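Local coordinates for protein octenoyl-CoA reductase/carboxylase (Streptomyces sp., PDB 4A0S) that probably catalyses the NADPH-dependent reductive carboxylation of 2-octenoyl-CoA, supplying an unusual extender unit for cinnabaramide polyketide biosynthesis, at residues Gln220-Leu225 with Pro307-Glu312; Gly245-Ala250 with Cys266-Asn271. All blocks are in the same frame, centred on the assembly; numbering follows the deposited sequence.

Contact 1. Residues Gln220-Leu225 with Pro307-Glu312; sequences QGDIVL and PDIVFE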
# COMPACT_ATOMS: atom_id res chain seq x y z
N GLN A 220 4.96 6.05 -13.66
CA GLN A 220 5.18 6.44 -15.04
C GLN A 220 4.02 5.89 -15.88
O GLN A 220 3.49 4.81 -15.61
CB GLN A 220 6.51 5.90 -15.53
CG GLN A 220 6.58 4.38 -15.58
CD GLN A 220 8.00 3.92 -15.74
OE1 GLN A 220 8.45 3.63 -16.85
NE2 GLN A 220 8.73 3.89 -14.63
N GLY A 221 3.60 6.67 -16.87
CA GLY A 221 2.50 6.26 -17.73
C GLY A 221 1.16 6.79 -17.27
O GLY A 221 0.21 6.83 -18.05
N ASP A 222 1.08 7.21 -16.01
CA ASP A 222 -0.14 7.76 -15.48
C ASP A 222 -0.43 9.07 -16.17
O ASP A 222 0.48 9.86 -16.41
CB ASP A 222 -0.01 8.02 -13.98
CG ASP A 222 -0.35 6.80 -13.16
OD1 ASP A 222 -0.82 5.78 -13.74
OD2 ASP A 222 -0.17 6.88 -11.93
N ILE A 223 -1.70 9.29 -16.48
CA ILE A 223 -2.16 10.55 -17.02
C ILE A 223 -2.73 11.32 -15.85
O ILE A 223 -3.54 10.80 -15.10
CB ILE A 223 -3.22 10.32 -18.10
CG1 ILE A 223 -2.56 9.65 -19.30
CG2 ILE A 223 -3.86 11.64 -18.49
CD1 ILE A 223 -3.49 8.82 -20.13
N VAL A 224 -2.26 12.54 -15.66
CA VAL A 224 -2.65 13.30 -14.50
C VAL A 224 -3.26 14.59 -14.97
O VAL A 224 -2.58 15.42 -15.59
CB VAL A 224 -1.46 13.60 -13.57
CG1 VAL A 224 -1.93 14.36 -12.35
CG2 VAL A 224 -0.75 12.30 -13.15
N LEU A 225 -4.53 14.77 -14.66
CA LEU A 225 -5.21 15.99 -15.00
C LEU A 225 -4.93 16.98 -13.91
O LEU A 225 -5.17 16.71 -12.74
CB LEU A 225 -6.70 15.75 -15.10
CG LEU A 225 -7.53 16.95 -15.56
CD1 LEU A 225 -7.26 17.24 -17.03
CD2 LEU A 225 -8.99 16.66 -15.33
N PRO A 307 -7.98 10.51 -17.15
CA PRO A 307 -6.88 10.68 -16.22
C PRO A 307 -6.88 9.61 -15.13
O PRO A 307 -7.93 9.16 -14.71
CB PRO A 307 -7.14 12.07 -15.62
CG PRO A 307 -8.56 12.33 -15.85
CD PRO A 307 -8.88 11.67 -17.16
N ASP A 308 -5.69 9.21 -14.73
CA ASP A 308 -5.50 8.24 -13.67
C ASP A 308 -5.57 8.96 -12.35
O ASP A 308 -6.07 8.43 -11.36
CB ASP A 308 -4.13 7.61 -13.85
CG ASP A 308 -4.07 6.79 -15.13
OD1 ASP A 308 -4.82 5.81 -15.20
OD2 ASP A 308 -3.32 7.17 -16.06
N ILE A 309 -5.06 10.19 -12.35
CA ILE A 309 -5.07 11.02 -11.16
C ILE A 309 -5.56 12.38 -11.58
O ILE A 309 -5.10 12.92 -12.59
CB ILE A 309 -3.67 11.16 -10.53
CG1 ILE A 309 -3.12 9.80 -10.08
CG2 ILE A 309 -3.68 12.13 -9.33
CD1 ILE A 309 -1.61 9.82 -9.93
N VAL A 310 -6.48 12.93 -10.81
CA VAL A 310 -6.90 14.29 -10.99
C VAL A 310 -6.34 15.06 -9.82
O VAL A 310 -6.58 14.72 -8.66
CB VAL A 310 -8.42 14.43 -11.03
CG1 VAL A 310 -8.79 15.88 -11.24
CG2 VAL A 310 -8.99 13.53 -12.11
N PHE A 311 -5.61 16.10 -10.15
CA PHE A 311 -4.92 16.93 -9.18
C PHE A 311 -5.84 18.10 -8.90
O PHE A 311 -5.99 19.01 -9.73
CB PHE A 311 -3.59 17.37 -9.78
CG PHE A 311 -2.72 18.13 -8.83
CD1 PHE A 311 -2.80 19.51 -8.76
CD2 PHE A 311 -1.78 17.47 -8.05
CE1 PHE A 311 -1.98 20.23 -7.88
CE2 PHE A 311 -0.95 18.17 -7.19
CZ PHE A 311 -1.06 19.56 -7.10
N GLU A 312 -6.51 18.04 -7.76
CA GLU A 312 -7.48 19.03 -7.35
C GLU A 312 -6.96 20.04 -6.35
O GLU A 312 -6.05 19.77 -5.57
CB GLU A 312 -8.70 18.34 -6.75
CG GLU A 312 -9.81 18.19 -7.71
CD GLU A 312 -10.56 19.49 -7.91
OE1 GLU A 312 -10.33 20.43 -7.14
OE2 GLU A 312 -11.38 19.55 -8.82
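The carbonyl oxygen of I223 takes two backbone N-H groups from segment 307-312. D308 N lies 2.7 Å from I223 O, tilted out of the carbonyl plane, whereas I309 N, 3.2 Å from I223 O, approaches within that plane. D308 also turns its carboxylate back on I223: with CG beside the backbone N (chi1 -66°), OD2 presents its anti lone pair to I223 N in an almost straight bond of 2.7 Å. The acid group is further held by salt bridges to R305 and R327, which probably offset the nearby carboxylate of D222, itself paired with K219. Replacing D308 with alanine would probably leave I223 N without its acceptor and deprive R305 and R327 of this counter-charge. Strands 223-226 and 309-312 are the two central, parallel neighbours of the Rossmann sheet, and their pairing continues through bonds from L225 N to I309 O and from F311 N to L225 O. On one face V224 and I309 lie side by side, both V224 methyls equally near I309 CB, against L210 of helix 200-210. On the other, L225 CB rests 3.7 Å from P307 CB, both residues touching V325, and L225 CD2 reaches V310 CG1 at 4.2 Å.

Contact 2. Residues Gly245-Ala250 with Cys266-Asn271; sequences GGIPVA and CDLVIN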
# COMPACT_ATOMS: atom_id res chain seq x y z
N GLY A 245 7.48 10.36 -15.42
CA GLY A 245 7.16 9.61 -16.63
C GLY A 245 5.67 9.56 -16.85
O GLY A 245 5.16 8.74 -17.60
N GLY A 246 4.97 10.45 -16.15
CA GLY A 246 3.54 10.59 -16.30
C GLY A 246 3.21 11.56 -17.42
O GLY A 246 4.09 12.16 -18.04
N ILE A 247 1.92 11.71 -17.67
CA ILE A 247 1.46 12.52 -18.78
C ILE A 247 0.55 13.57 -18.16
O ILE A 247 -0.57 13.25 -17.77
CB ILE A 247 0.71 11.67 -19.82
CG1 ILE A 247 1.68 10.67 -20.47
CG2 ILE A 247 0.11 12.56 -20.88
CD1 ILE A 247 1.03 9.36 -20.88
N PRO A 248 1.06 14.80 -18.00
CA PRO A 248 0.21 15.79 -17.36
C PRO A 248 -0.74 16.38 -18.38
O PRO A 248 -0.37 16.59 -19.53
CB PRO A 248 1.21 16.85 -16.90
CG PRO A 248 2.29 16.81 -17.94
CD PRO A 248 2.36 15.36 -18.42
N VAL A 249 -1.99 16.60 -17.98
CA VAL A 249 -2.87 17.41 -18.79
C VAL A 249 -3.25 18.63 -17.96
O VAL A 249 -3.91 18.52 -16.93
CB VAL A 249 -4.09 16.63 -19.32
CG1 VAL A 249 -4.90 17.51 -20.24
CG2 VAL A 249 -3.63 15.40 -20.09
N ALA A 250 -2.79 19.78 -18.42
CA ALA A 250 -3.01 21.01 -17.70
C ALA A 250 -4.39 21.52 -18.02
O ALA A 250 -4.78 21.55 -19.18
CB ALA A 250 -1.96 22.03 -18.08
N CYS A 266 4.38 21.03 -20.11
CA CYS A 266 3.06 20.43 -20.24
C CYS A 266 2.48 20.81 -21.58
O CYS A 266 1.98 21.94 -21.75
CB CYS A 266 2.14 20.94 -19.15
SG CYS A 266 0.63 19.99 -19.11
N ASP A 267 2.55 19.90 -22.56
CA ASP A 267 2.07 20.25 -23.89
C ASP A 267 0.64 19.81 -24.15
O ASP A 267 0.07 20.14 -25.19
CB ASP A 267 3.01 19.71 -24.98
CG ASP A 267 2.85 18.24 -25.19
OD1 ASP A 267 3.05 17.48 -24.22
OD2 ASP A 267 2.51 17.85 -26.34
N LEU A 268 0.07 19.06 -23.21
CA LEU A 268 -1.34 18.75 -23.25
C LEU A 268 -2.06 19.70 -22.34
O LEU A 268 -1.89 19.68 -21.11
CB LEU A 268 -1.62 17.30 -22.84
CG LEU A 268 -0.87 16.25 -23.66
CD1 LEU A 268 -1.25 14.89 -23.12
CD2 LEU A 268 -1.17 16.37 -25.16
N VAL A 269 -2.83 20.58 -22.96
CA VAL A 269 -3.45 21.66 -22.25
C VAL A 269 -4.91 21.74 -22.64
O VAL A 269 -5.26 21.64 -23.82
CB VAL A 269 -2.76 23.00 -22.57
CG1 VAL A 269 -3.33 24.09 -21.70
CG2 VAL A 269 -1.26 22.85 -22.36
N ILE A 270 -5.74 21.88 -21.62
CA ILE A 270 -7.17 22.09 -21.80
C ILE A 270 -7.49 23.48 -21.26
O ILE A 270 -7.26 23.75 -20.08
CB ILE A 270 -8.02 21.02 -21.07
CG1 ILE A 270 -7.83 19.64 -21.70
CG2 ILE A 270 -9.49 21.39 -21.06
CD1 ILE A 270 -8.48 18.49 -20.89
N ASN A 271 -7.99 24.36 -22.11
CA ASN A 271 -8.50 25.62 -21.60
C ASN A 271 -9.91 25.37 -21.09
O ASN A 271 -10.75 24.83 -21.80
CB ASN A 271 -8.48 26.71 -22.68
CG ASN A 271 -8.77 28.08 -22.11
OD1 ASN A 271 -9.81 28.30 -21.48
ND2 ASN A 271 -7.84 29.02 -22.31
O HOH W 1 1.77 17.07 -21.18
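C266, in the loop that leads from helix 255-263 into strand 269-271 of a beta-alpha-beta unit begun by strand 247-252, directs its sulfur at A250, SG standing 3.5 Å from A250 CB. The thiol gets there because SG lies anti to the backbone N (chi1 -170°), which carries it across to strand 247-252. It also meets CB and CG of P248, with P248 CG 3.8 Å from C266 SG, and so rests against two alternate residues of that strand. Helices pack on this side: I238 of helix 232-243 touches C266, and V261 of helix 255-263 touches A250 and V269.

The other face of the pair is made of branched aliphatic chains that meet at a slant. V249 divides its methyls between two partners: CG2 faces L268, while CG1 meets the end of I270, with I270 CD1 3.8 Å from V249 CG1. L268 in turn spreads its CD1 branch over two residues, reaching I247 CG2 at 3.5 Å as well as V249 CG2. Helix 285-303 lies over this side, L295 and L298 touching I270 and A303 touching V249.

Between the two layers the backbones run parallel at 17°. A250 N donates to L268 O at 2.8 Å, and A250 O receives I270 N at 2.6 Å, almost straight along the C=O direction. At the end of strand 269-271, N271 is the N-cap of helix 272-275, its OD1 accepting A273 N. Towards P248 and C266 the two segments draw apart, and a water bridges them: it donates to P248 O at 2.7 Å and weakly accepts from L268 N at 3.3 Å.

In the fold
Contacts 1 and 2 belong to one parallel sheet and lie with their centres about 9 Å apart, contact 2 nested along the chain inside the loop that contact 1 closes. They are joined through the neighbouring strands 223-226 and 247-252. D222 O and I247 N, 2.7 Å apart, probably form a hydrogen bond, as do G221 N and G245 O, while L225 CD1 packs 3.6 Å from V249 O. Both lie a shell back from the bound NADP: the F311 side chain is about 7 Å from the cofactor and that of A250 about 8 Å. The side chains of F311 and NADP-binding L233 are about 4 Å apart; R272, another NADP-binding residue, directly follows segment 266-271.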